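Local coordinates for protein halocarboxylic acid dehalogenase DehI (Pseudomonas putida, PDB 3BJX) that probably hydrolyses the carbon-halogen bond of alpha-haloacids, as a group I haloacid dehalogenase built on an all-helical fold, at residues 55-60 with 271-276; 135-140 with 279-284; 171-176 with 205-210. All coordinates share one frame; numbering follows the deposited sequence.

Contact 1 (55-60 with 271-276)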
ATOM      1  N   ARG A  55      11.057  -8.698   8.294  1.00 18.09           N
ATOM      2  CA  ARG A  55      10.581  -9.504   9.415  1.00 17.42           C
ATOM      3  C   ARG A  55       9.133  -9.971   9.237  1.00 18.12           C
ATOM      4  O   ARG A  55       8.765 -11.066   9.709  1.00 18.41           O
ATOM      5  CB  ARG A  55      10.754  -8.754  10.751  1.00 15.73           C
ATOM      6  CG  ARG A  55      12.170  -8.206  10.947  1.00 14.81           C
ATOM      7  CD  ARG A  55      12.457  -7.847  12.395  1.00 14.76           C
ATOM      8  NE  ARG A  55      11.547  -6.856  12.982  1.00 11.12           N
ATOM      9  CZ  ARG A  55      11.817  -5.557  13.132  1.00 12.02           C
ATOM     10  NH1 ARG A  55      12.958  -5.039  12.695  1.00 10.43           N
ATOM     11  NH2 ARG A  55      10.915  -4.753  13.710  1.00 11.49           N
ATOM     12  N   VAL A  56       8.326  -9.146   8.570  1.00 15.30           N
ATOM     13  CA  VAL A  56       6.980  -9.539   8.168  1.00 15.78           C
ATOM     14  C   VAL A  56       6.994 -10.572   7.035  1.00 16.60           C
ATOM     15  O   VAL A  56       6.180 -11.495   7.034  1.00 16.39           O
ATOM     16  CB  VAL A  56       6.107  -8.304   7.793  1.00 13.81           C
ATOM     17  CG1 VAL A  56       4.756  -8.735   7.239  1.00 12.09           C
ATOM     18  CG2 VAL A  56       5.938  -7.386   9.033  1.00 12.01           C
ATOM     19  N   LEU A  57       7.928 -10.408   6.096  1.00 18.43           N
ATOM     20  CA  LEU A  57       8.089 -11.299   4.933  1.00 18.92           C
ATOM     21  C   LEU A  57       8.591 -12.650   5.371  1.00 18.65           C
ATOM     22  O   LEU A  57       8.274 -13.667   4.758  1.00 19.02           O
ATOM     23  CB  LEU A  57       9.092 -10.721   3.924  1.00 17.33           C
ATOM     24  CG  LEU A  57       8.738  -9.434   3.188  1.00 18.22           C
ATOM     25  CD1 LEU A  57       9.940  -8.950   2.318  1.00 18.61           C
ATOM     26  CD2 LEU A  57       7.447  -9.597   2.353  1.00 18.16           C
ATOM     27  N   ALA A  58       9.395 -12.632   6.431  1.00 18.25           N
ATOM     28  CA  ALA A  58       9.856 -13.822   7.123  1.00 19.54           C
ATOM     29  C   ALA A  58       8.722 -14.730   7.616  1.00 20.86           C
ATOM     30  O   ALA A  58       8.964 -15.906   7.903  1.00 21.48           O
ATOM     31  CB  ALA A  58      10.744 -13.417   8.302  1.00 20.27           C
ATOM     32  N   THR A  59       7.503 -14.196   7.726  1.00 20.63           N
ATOM     33  CA  THR A  59       6.333 -14.999   8.161  1.00 22.08           C
ATOM     34  C   THR A  59       5.630 -15.748   7.006  1.00 23.09           C
ATOM     35  O   THR A  59       4.686 -16.508   7.249  1.00 24.78           O
ATOM     36  CB  THR A  59       5.285 -14.162   8.942  1.00 19.45           C
ATOM     37  OG1 THR A  59       4.547 -13.359   8.024  1.00 20.39           O
ATOM     38  CG2 THR A  59       5.936 -13.262   9.938  1.00 18.10           C
ATOM     39  N   PHE A  60       6.094 -15.534   5.772  1.00 23.38           N
ATOM     40  CA  PHE A  60       5.597 -16.237   4.576  1.00 24.17           C
ATOM     41  C   PHE A  60       6.495 -17.441   4.285  1.00 25.67           C
ATOM     42  O   PHE A  60       7.696 -17.279   4.080  1.00 26.50           O
ATOM     43  CB  PHE A  60       5.578 -15.301   3.356  1.00 23.56           C
ATOM     44  CG  PHE A  60       4.531 -14.211   3.425  1.00 23.48           C
ATOM     45  CD1 PHE A  60       3.266 -14.403   2.863  1.00 24.04           C
ATOM     46  CD2 PHE A  60       4.806 -13.000   4.042  1.00 23.25           C
ATOM     47  CE1 PHE A  60       2.285 -13.407   2.939  1.00 23.63           C
ATOM     48  CE2 PHE A  60       3.834 -11.998   4.122  1.00 23.24           C
ATOM     49  CZ  PHE A  60       2.573 -12.200   3.560  1.00 23.52           C
ATOM     50  N   ALA A 271      -1.070 -13.337  -2.721  1.00 18.62           N
ATOM     51  CA  ALA A 271      -1.861 -12.128  -2.658  1.00 18.28           C
ATOM     52  C   ALA A 271      -1.439 -11.255  -1.471  1.00 17.68           C
ATOM     53  O   ALA A 271      -1.422 -10.028  -1.579  1.00 16.82           O
ATOM     54  CB  ALA A 271      -3.357 -12.489  -2.560  1.00 17.81           C
ATOM     55  N   GLY A 272      -1.129 -11.896  -0.336  1.00 17.70           N
ATOM     56  CA  GLY A 272      -0.775 -11.193   0.910  1.00 15.80           C
ATOM     57  C   GLY A 272       0.629 -10.648   0.789  1.00 15.71           C
ATOM     58  O   GLY A 272       0.911  -9.512   1.152  1.00 14.93           O
ATOM     59  N   LEU A 273       1.505 -11.484   0.260  1.00 15.09           N
ATOM     60  CA  LEU A 273       2.853 -11.105  -0.102  1.00 17.69           C
ATOM     61  C   LEU A 273       2.904  -9.887  -1.076  1.00 16.12           C
ATOM     62  O   LEU A 273       3.710  -8.959  -0.880  1.00 14.67           O
ATOM     63  CB  LEU A 273       3.528 -12.321  -0.736  1.00 18.13           C
ATOM     64  CG  LEU A 273       4.958 -12.161  -1.196  1.00 20.98           C
ATOM     65  CD1 LEU A 273       5.781 -11.680  -0.028  1.00 20.55           C
ATOM     66  CD2 LEU A 273       5.456 -13.526  -1.720  1.00 21.39           C
ATOM     67  N   THR A 274       2.063  -9.913  -2.110  1.00 14.16           N
ATOM     68  CA  THR A 274       1.971  -8.805  -3.069  1.00 15.73           C
ATOM     69  C   THR A 274       1.568  -7.530  -2.358  1.00 15.32           C
ATOM     70  O   THR A 274       2.182  -6.486  -2.598  1.00 19.07           O
ATOM     71  CB  THR A 274       0.938  -9.072  -4.191  1.00 15.16           C
ATOM     72  OG1 THR A 274       1.309 -10.245  -4.916  1.00 13.53           O
ATOM     73  CG2 THR A 274       0.824  -7.886  -5.152  1.00 13.32           C
ATOM     74  N   GLY A 275       0.543  -7.622  -1.507  1.00 13.23           N
ATOM     75  CA  GLY A 275       0.007  -6.483  -0.746  1.00 10.45           C
ATOM     76  C   GLY A 275       0.999  -5.973   0.283  1.00  9.95           C
ATOM     77  O   GLY A 275       1.098  -4.776   0.518  1.00 10.15           O
ATOM     78  N   VAL A 276       1.751  -6.885   0.877  1.00  9.58           N
ATOM     79  CA  VAL A 276       2.760  -6.543   1.884  1.00 10.71           C
ATOM     80  C   VAL A 276       3.926  -5.756   1.262  1.00 12.18           C
ATOM     81  O   VAL A 276       4.359  -4.734   1.809  1.00 13.20           O
ATOM     82  CB  VAL A 276       3.254  -7.817   2.628  1.00  8.76           C
ATOM     83  CG1 VAL A 276       4.526  -7.562   3.407  1.00  9.32           C
ATOM     84  CG2 VAL A 276       2.196  -8.310   3.574  1.00  7.06           C
TER
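Val56 O takes two bonds from Thr59, one from OG1 at 2.7 Å, in the carbonyl plane at a C=O...OG1 angle of 158°, and one from the backbone N at 3.1 Å. Val56 CG1 reaches across to Val276 CG1. Val276 works with both methyls: with CG1 anti to the backbone N (chi1 165°), that branch also meets Leu57 CD2, while CG2 reaches the rim of the Phe60 ring, 3.9 Å from CZ and near the ring plane. Leu57 CD2 also meets Leu273 CD1 at 3.6 Å, the two leucines crossing at about a right angle. A type I beta turn from Leu57 to Phe60 follows on from helix 52-57 and sets the Phe60 ring against the long helix 267-299, near the interface of the dimer. There Leu273 CB sits 4.0 Å above one ring face, off toward the rim, and Phe60 CE1 comes within 3.4 Å of Leu273 N. With an alanine here instead of Phe60, Leu273 CB and Val276 CG2 would probably lose the ring they pack on, opening a gap between turn and helix. Leu273 also packs on Met143 of helix 112-143, and Thr59 OG1 is hydrogen-bonded to Asn268 ND2 of the second subunit.

Contact 2 (135-140 with 279-284)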
ATOM      1  N   LEU A 135      15.690  -2.907  -2.038  1.00 18.46           N
ATOM      2  CA  LEU A 135      15.368  -4.329  -1.833  1.00 17.61           C
ATOM      3  C   LEU A 135      13.854  -4.578  -1.973  1.00 17.93           C
ATOM      4  O   LEU A 135      13.436  -5.316  -2.855  1.00 19.05           O
ATOM      5  CB  LEU A 135      15.898  -4.846  -0.485  1.00 16.31           C
ATOM      6  CG  LEU A 135      15.458  -6.261  -0.061  1.00 17.18           C
ATOM      7  CD1 LEU A 135      15.823  -7.309  -1.105  1.00 17.51           C
ATOM      8  CD2 LEU A 135      16.019  -6.666   1.280  1.00 16.65           C
ATOM      9  N   ILE A 136      13.055  -3.930  -1.128  1.00 17.21           N
ATOM     10  CA  ILE A 136      11.597  -4.056  -1.126  1.00 16.43           C
ATOM     11  C   ILE A 136      10.972  -3.717  -2.486  1.00 16.52           C
ATOM     12  O   ILE A 136      10.031  -4.394  -2.924  1.00 16.44           O
ATOM     13  CB  ILE A 136      10.985  -3.212   0.037  1.00 17.88           C
ATOM     14  CG1 ILE A 136      11.402  -3.778   1.425  1.00 18.33           C
ATOM     15  CG2 ILE A 136       9.488  -3.003  -0.109  1.00 17.29           C
ATOM     16  CD1 ILE A 136      11.359  -5.275   1.576  1.00 19.36           C
ATOM     17  N   THR A 137      11.507  -2.685  -3.150  1.00 16.53           N
ATOM     18  CA  THR A 137      11.149  -2.365  -4.545  1.00 14.93           C
ATOM     19  C   THR A 137      11.560  -3.449  -5.554  1.00 14.43           C
ATOM     20  O   THR A 137      10.742  -3.781  -6.415  1.00 15.64           O
ATOM     21  CB  THR A 137      11.668  -0.974  -5.004  1.00 13.71           C
ATOM     22  OG1 THR A 137      11.322   0.004  -4.022  1.00 13.92           O
ATOM     23  CG2 THR A 137      11.024  -0.554  -6.345  1.00 13.69           C
ATOM     24  N   ALA A 138      12.787  -4.003  -5.469  1.00 13.15           N
ATOM     25  CA  ALA A 138      13.175  -5.115  -6.373  1.00 12.25           C
ATOM     26  C   ALA A 138      12.233  -6.306  -6.193  1.00 12.37           C
ATOM     27  O   ALA A 138      11.733  -6.887  -7.170  1.00 13.14           O
ATOM     28  CB  ALA A 138      14.621  -5.545  -6.156  1.00 14.01           C
ATOM     29  N   LEU A 139      11.961  -6.629  -4.930  1.00 11.74           N
ATOM     30  CA  LEU A 139      10.997  -7.657  -4.561  1.00 11.67           C
ATOM     31  C   LEU A 139       9.558  -7.372  -5.004  1.00 13.45           C
ATOM     32  O   LEU A 139       8.904  -8.272  -5.463  1.00 15.29           O
ATOM     33  CB  LEU A 139      11.046  -7.920  -3.054  1.00 10.37           C
ATOM     34  CG  LEU A 139      12.338  -8.395  -2.362  1.00  9.28           C
ATOM     35  CD1 LEU A 139      12.023  -8.906  -0.980  1.00  7.49           C
ATOM     36  CD2 LEU A 139      13.102  -9.442  -3.156  1.00  7.46           C
ATOM     37  N   SER A 140       9.065  -6.137  -4.852  1.00 15.61           N
ATOM     38  CA  SER A 140       7.672  -5.847  -5.128  1.00 16.16           C
ATOM     39  C   SER A 140       7.437  -5.853  -6.622  1.00 18.21           C
ATOM     40  O   SER A 140       6.442  -6.406  -7.116  1.00 17.46           O
ATOM     41  CB  SER A 140       7.267  -4.497  -4.549  1.00 17.17           C
ATOM     42  OG  SER A 140       5.923  -4.179  -4.906  1.00 17.27           O
HETATM   43  N   MSE A 279       2.673  -2.176   0.228  1.00 19.00           N
HETATM   44  CA  MSE A 279       2.684  -1.388   1.451  1.00 22.83           C
HETATM   45  C   MSE A 279       4.071  -0.952   1.945  1.00 18.04           C
HETATM   46  O   MSE A 279       4.239   0.167   2.420  1.00 17.39           O
HETATM   47  CB  MSE A 279       1.993  -2.187   2.550  1.00 24.84           C
HETATM   48  CG  MSE A 279       1.813  -1.423   3.821  1.00 28.32           C
HETATM   49 SE   MSE A 279       0.607  -2.363   4.993  1.00 34.32          SE
HETATM   50  CE  MSE A 279       1.740  -3.925   5.474  1.00 30.70           C
ATOM     51  N   TYR A 280       5.050  -1.849   1.883  1.00 17.48           N
ATOM     52  CA  TYR A 280       6.378  -1.518   2.395  1.00 16.54           C
ATOM     53  C   TYR A 280       7.198  -0.584   1.487  1.00 14.96           C
ATOM     54  O   TYR A 280       8.045   0.133   1.981  1.00 14.25           O
ATOM     55  CB  TYR A 280       7.176  -2.751   2.880  1.00 16.75           C
ATOM     56  CG  TYR A 280       6.864  -3.126   4.315  1.00 16.26           C
ATOM     57  CD1 TYR A 280       7.341  -2.355   5.388  1.00 15.61           C
ATOM     58  CD2 TYR A 280       6.075  -4.240   4.604  1.00 16.09           C
ATOM     59  CE1 TYR A 280       7.027  -2.694   6.706  1.00 15.43           C
ATOM     60  CE2 TYR A 280       5.769  -4.589   5.913  1.00 15.69           C
ATOM     61  CZ  TYR A 280       6.240  -3.815   6.949  1.00 16.50           C
ATOM     62  OH  TYR A 280       5.930  -4.192   8.238  1.00 17.60           O
ATOM     63  N   GLN A 281       6.928  -0.558   0.181  1.00 14.11           N
ATOM     64  CA  GLN A 281       7.479   0.518  -0.679  1.00 11.88           C
ATOM     65  C   GLN A 281       7.174   1.901  -0.096  1.00 12.43           C
ATOM     66  O   GLN A 281       8.069   2.733   0.045  1.00 13.01           O
ATOM     67  CB  GLN A 281       6.938   0.433  -2.106  1.00  9.91           C
ATOM     68  CG  GLN A 281       7.236  -0.857  -2.839  1.00  7.97           C
ATOM     69  CD  GLN A 281       6.731  -0.845  -4.254  1.00  7.80           C
ATOM     70  OE1 GLN A 281       5.672  -1.404  -4.570  1.00 10.05           O
ATOM     71  NE2 GLN A 281       7.478  -0.220  -5.125  1.00  6.22           N
ATOM     72  N   ARG A 282       5.909   2.124   0.267  1.00 12.80           N
ATOM     73  CA  ARG A 282       5.448   3.424   0.764  1.00 13.24           C
ATOM     74  C   ARG A 282       5.877   3.658   2.204  1.00 13.37           C
ATOM     75  O   ARG A 282       6.170   4.792   2.587  1.00 14.58           O
ATOM     76  CB  ARG A 282       3.918   3.541   0.660  1.00 12.20           C
ATOM     77  CG  ARG A 282       3.382   3.821  -0.711  1.00 10.67           C
ATOM     78  CD  ARG A 282       3.332   2.586  -1.592  1.00 11.02           C
ATOM     79  NE  ARG A 282       2.839   2.924  -2.921  1.00  9.69           N
ATOM     80  CZ  ARG A 282       2.935   2.136  -3.981  1.00  9.44           C
ATOM     81  NH1 ARG A 282       3.455   0.915  -3.866  1.00  8.37           N
ATOM     82  NH2 ARG A 282       2.465   2.557  -5.153  1.00  8.71           N
ATOM     83  N   PHE A 283       5.917   2.583   2.988  1.00 13.62           N
ATOM     84  CA  PHE A 283       6.263   2.651   4.402  1.00 13.15           C
ATOM     85  C   PHE A 283       7.701   3.097   4.565  1.00 12.86           C
ATOM     86  O   PHE A 283       7.978   4.068   5.303  1.00 10.54           O
ATOM     87  CB  PHE A 283       5.990   1.304   5.091  1.00 12.85           C
ATOM     88  CG  PHE A 283       6.341   1.274   6.572  1.00 12.55           C
ATOM     89  CD1 PHE A 283       5.350   1.396   7.534  1.00 12.42           C
ATOM     90  CD2 PHE A 283       7.656   1.110   6.995  1.00 13.45           C
ATOM     91  CE1 PHE A 283       5.648   1.367   8.886  1.00 11.64           C
ATOM     92  CE2 PHE A 283       7.975   1.076   8.354  1.00 12.58           C
ATOM     93  CZ  PHE A 283       6.966   1.211   9.296  1.00 12.14           C
ATOM     94  N   ILE A 284       8.605   2.397   3.862  1.00 14.45           N
ATOM     95  CA  ILE A 284      10.040   2.706   3.867  1.00 12.95           C
ATOM     96  C   ILE A 284      10.297   4.100   3.316  1.00 13.38           C
ATOM     97  O   ILE A 284      11.034   4.878   3.932  1.00 14.42           O
ATOM     98  CB  ILE A 284      10.886   1.734   3.024  1.00 13.81           C
ATOM     99  CG1 ILE A 284      10.532   0.269   3.295  1.00 14.10           C
ATOM    100  CG2 ILE A 284      12.399   2.032   3.242  1.00 13.96           C
ATOM    101  CD1 ILE A 284      11.105  -0.305   4.519  1.00 15.22           C
TER
HETATM  102  O   HOH W   1       9.405   2.137  -4.731  1.00 11.88           O
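Gln281 points its amide across at helix 112-143 and uses both ends of it. The side chain runs extended beyond CG (chi2 -177°), which carries the amide out to Ser140 and Thr137, one turn apart on the facing helix. Ser140 OG donates to Gln281 OE1 over 2.8 Å, but it comes from above the carbonyl plane, 64° out of it, and so misses the lone pairs. The other end, Gln281 NE2, passes Thr137 CG2 at 3.8 Å, the two side chains crossing at about a right angle. It donates to a water 3.1 Å away, which in turn donates to Thr137 OG1; that hydroxyl is also hydrogen-bonded to Leu133 O, one turn back. Beside this polar patch the contact is apolar. Ile136 turns its CG2 branch at the other helix, where it presses on the backbone 3.6 Å from Gln281 N, with Tyr280 CB 3.8 Å from the same methyl. The rest of Tyr280 leads away, and its OH is hydrogen-bonded to His199 NE2. The two segments run nearly antiparallel, at 160°, with axes 9.1 Å apart, in the interior of the all-helical fold. Helix 52-57 lies over one side, where Cys54 touches Leu135, and helix 230-248 lies along another, with Ala243 and Val247 on Thr137 and Arg244 on Gln281.

Contact 3 (171-176 with 205-210)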
ATOM      1  N   PRO A 171      27.241  -3.578  15.520  1.00 34.77           N
ATOM      2  CA  PRO A 171      26.711  -4.643  14.638  1.00 33.12           C
ATOM      3  C   PRO A 171      25.189  -4.900  14.746  1.00 31.50           C
ATOM      4  O   PRO A 171      24.553  -5.322  13.756  1.00 29.82           O
ATOM      5  CB  PRO A 171      27.500  -5.887  15.079  1.00 33.45           C
ATOM      6  CG  PRO A 171      27.971  -5.551  16.491  1.00 33.90           C
ATOM      7  CD  PRO A 171      28.294  -4.091  16.416  1.00 33.83           C
ATOM      8  N   LEU A 172      24.619  -4.643  15.926  1.00 28.94           N
ATOM      9  CA  LEU A 172      23.205  -4.919  16.175  1.00 27.68           C
ATOM     10  C   LEU A 172      22.578  -3.888  17.120  1.00 25.36           C
ATOM     11  O   LEU A 172      22.874  -3.859  18.310  1.00 25.74           O
ATOM     12  CB  LEU A 172      23.027  -6.366  16.682  1.00 28.10           C
ATOM     13  CG  LEU A 172      21.711  -7.150  16.563  1.00 28.51           C
ATOM     14  CD1 LEU A 172      20.993  -6.995  15.244  1.00 28.04           C
ATOM     15  CD2 LEU A 172      21.996  -8.625  16.798  1.00 29.86           C
ATOM     16  N   LEU A 173      21.722  -3.038  16.557  1.00 23.45           N
ATOM     17  CA  LEU A 173      21.025  -1.962  17.266  1.00 21.98           C
ATOM     18  C   LEU A 173      19.848  -2.499  18.101  1.00 22.08           C
ATOM     19  O   LEU A 173      19.033  -3.253  17.575  1.00 23.21           O
ATOM     20  CB  LEU A 173      20.505  -0.979  16.216  1.00 23.00           C
ATOM     21  CG  LEU A 173      20.632   0.526  16.407  1.00 22.57           C
ATOM     22  CD1 LEU A 173      20.926   1.163  15.093  1.00 21.60           C
ATOM     23  CD2 LEU A 173      19.349   1.077  17.022  1.00 23.90           C
ATOM     24  N   PRO A 174      19.762  -2.141  19.407  1.00 21.46           N
ATOM     25  CA  PRO A 174      18.644  -2.592  20.262  1.00 20.74           C
ATOM     26  C   PRO A 174      17.292  -1.904  20.000  1.00 20.75           C
ATOM     27  O   PRO A 174      17.147  -0.697  20.183  1.00 21.66           O
ATOM     28  CB  PRO A 174      19.115  -2.251  21.684  1.00 19.85           C
ATOM     29  CG  PRO A 174      20.094  -1.180  21.525  1.00 20.13           C
ATOM     30  CD  PRO A 174      20.737  -1.333  20.170  1.00 21.92           C
ATOM     31  N   LEU A 175      16.292  -2.694  19.643  1.00 18.50           N
ATOM     32  CA  LEU A 175      14.969  -2.171  19.404  1.00 16.01           C
ATOM     33  C   LEU A 175      14.062  -2.560  20.550  1.00 17.25           C
ATOM     34  O   LEU A 175      14.108  -3.705  21.013  1.00 19.15           O
ATOM     35  CB  LEU A 175      14.427  -2.739  18.090  1.00 11.66           C
ATOM     36  CG  LEU A 175      15.327  -2.723  16.866  1.00  8.04           C
ATOM     37  CD1 LEU A 175      14.570  -3.311  15.728  1.00 11.02           C
ATOM     38  CD2 LEU A 175      15.785  -1.316  16.480  1.00  8.19           C
ATOM     39  N   VAL A 176      13.229  -1.618  20.995  1.00 16.80           N
ATOM     40  CA  VAL A 176      12.218  -1.881  22.011  1.00 16.34           C
ATOM     41  C   VAL A 176      11.175  -2.863  21.476  1.00 18.68           C
ATOM     42  O   VAL A 176      10.592  -2.641  20.409  1.00 18.76           O
ATOM     43  CB  VAL A 176      11.521  -0.570  22.477  1.00 16.74           C
ATOM     44  CG1 VAL A 176      10.317  -0.864  23.388  1.00 13.96           C
ATOM     45  CG2 VAL A 176      12.525   0.341  23.192  1.00 14.27           C
ATOM     46  N   PHE A 205      11.527   3.831  15.105  1.00 15.38           N
ATOM     47  CA  PHE A 205      10.774   4.270  16.282  1.00 14.81           C
ATOM     48  C   PHE A 205      10.950   3.317  17.467  1.00 14.62           C
ATOM     49  O   PHE A 205      11.018   3.761  18.606  1.00 14.15           O
ATOM     50  CB  PHE A 205       9.302   4.513  15.924  1.00 13.46           C
ATOM     51  CG  PHE A 205       9.114   5.568  14.860  1.00 15.46           C
ATOM     52  CD1 PHE A 205       9.844   6.772  14.904  1.00 13.66           C
ATOM     53  CD2 PHE A 205       8.219   5.373  13.808  1.00 15.61           C
ATOM     54  CE1 PHE A 205       9.692   7.736  13.916  1.00 13.21           C
ATOM     55  CE2 PHE A 205       8.068   6.334  12.815  1.00 14.08           C
ATOM     56  CZ  PHE A 205       8.794   7.520  12.870  1.00 13.76           C
ATOM     57  N   GLN A 206      11.054   2.015  17.205  1.00 15.42           N
ATOM     58  CA  GLN A 206      11.488   1.058  18.249  1.00 14.44           C
ATOM     59  C   GLN A 206      12.838   1.407  18.902  1.00 15.02           C
ATOM     60  O   GLN A 206      13.071   1.157  20.091  1.00 14.93           O
ATOM     61  CB  GLN A 206      11.551  -0.354  17.675  1.00 15.06           C
ATOM     62  CG  GLN A 206      10.188  -0.919  17.309  1.00 15.41           C
ATOM     63  CD  GLN A 206      10.291  -2.319  16.725  1.00 16.44           C
ATOM     64  OE1 GLN A 206      10.143  -2.517  15.517  1.00 15.84           O
ATOM     65  NE2 GLN A 206      10.564  -3.293  17.577  1.00 16.50           N
ATOM     66  N   ALA A 207      13.726   1.992  18.114  1.00 15.35           N
ATOM     67  CA  ALA A 207      15.074   2.228  18.541  1.00 14.00           C
ATOM     68  C   ALA A 207      15.183   3.506  19.342  1.00 15.37           C
ATOM     69  O   ALA A 207      16.009   3.615  20.244  1.00 15.80           O
ATOM     70  CB  ALA A 207      15.967   2.282  17.332  1.00 14.40           C
ATOM     71  N   LEU A 208      14.370   4.496  18.985  1.00 17.01           N
ATOM     72  CA  LEU A 208      14.386   5.801  19.646  1.00 14.34           C
ATOM     73  C   LEU A 208      13.586   5.688  20.932  1.00 15.15           C
ATOM     74  O   LEU A 208      13.868   6.396  21.902  1.00 14.97           O
ATOM     75  CB  LEU A 208      13.819   6.883  18.724  1.00 12.76           C
ATOM     76  CG  LEU A 208      14.676   7.255  17.493  1.00 13.08           C
ATOM     77  CD1 LEU A 208      13.811   7.828  16.368  1.00 11.43           C
ATOM     78  CD2 LEU A 208      15.838   8.213  17.813  1.00 10.18           C
ATOM     79  N   ALA A 209      12.618   4.758  20.940  1.00 15.44           N
ATOM     80  CA  ALA A 209      11.851   4.410  22.150  1.00 15.47           C
ATOM     81  C   ALA A 209      12.743   3.972  23.329  1.00 15.42           C
ATOM     82  O   ALA A 209      12.263   3.846  24.444  1.00 15.51           O
ATOM     83  CB  ALA A 209      10.795   3.354  21.845  1.00 15.35           C
ATOM     84  N   ASN A 210      14.027   3.726  23.070  1.00 15.18           N
ATOM     85  CA  ASN A 210      15.020   3.568  24.123  1.00 16.51           C
ATOM     86  C   ASN A 210      15.090   4.832  24.964  1.00 16.06           C
ATOM     87  O   ASN A 210      15.346   4.784  26.159  1.00 16.01           O
ATOM     88  CB  ASN A 210      16.400   3.258  23.520  1.00 18.13           C
ATOM     89  CG  ASN A 210      16.553   1.798  23.147  1.00 19.08           C
ATOM     90  OD1 ASN A 210      16.325   0.921  23.976  1.00 20.69           O
ATOM     91  ND2 ASN A 210      16.922   1.528  21.901  1.00 18.34           N
TER
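Val176 and Gln206 clasp each other by two hydrogen bonds that close a ring. Val176 N donates to Gln206 O, and Gln206 NE2 returns to Val176 O over 2.9 Å, nearly straight at 171°. The acceptor lies in the plane of the glutamine amide, although the donor stands 36° above the valine carbonyl plane. Gln206 OE1, the other end of the amide, takes a weak bond from Arg55 NH2. The buried part is close-packed: Val176 CG2 lies 3.7 Å from Ala209 CB, while Ala207 CB meets both Leu173 CD2 at 3.6 Å and Leu175 CD2 at 3.7 Å; Val121 and Phe125 of helix 112-143 also touch Ala207. Toward solvent the apolar packing thins, Pro174 CG coming only to 4.2 Å from Asn210 ND2, and hydrogen bonds do the holding. Asn210 ND2 donates to Pro174 O at 2.8 Å, with the acceptor in its amide plane, and also to Ala207 O, so one amide nitrogen ties loop to turn. Extended chain laid across a short helix, held through one backbone N-H and two side-chain amides, is how the connection between helices 155-158 and 183-195 is fastened to helix 203-208 in this wholly helical fold.

Overall arrangement
Contacts 1 and 2 lie side by side on helix 267-299, their centres about 11 Å apart, and touch: Leu57 CD1 is 3.9 Å from Leu139 CD1 and 4.0 Å from Ile136 CD1, and Val56 CG2 meets Tyr280 OH. The Tyr280 side chain is about 6 Å from a bound sulfate, probably from the crystallisation liquor, which may mark a pocket. Both contacts also touch the second subunit. Contact 3 stands apart, its centre about 23 Å from that of contact 1 and 21 Å from that of contact 2, and is nested in sequence inside both loops. Its link to contact 1 runs through Arg55, whose NH1 packs 3.8 Å from Leu175 CD1, beside the weak bond made by NH2.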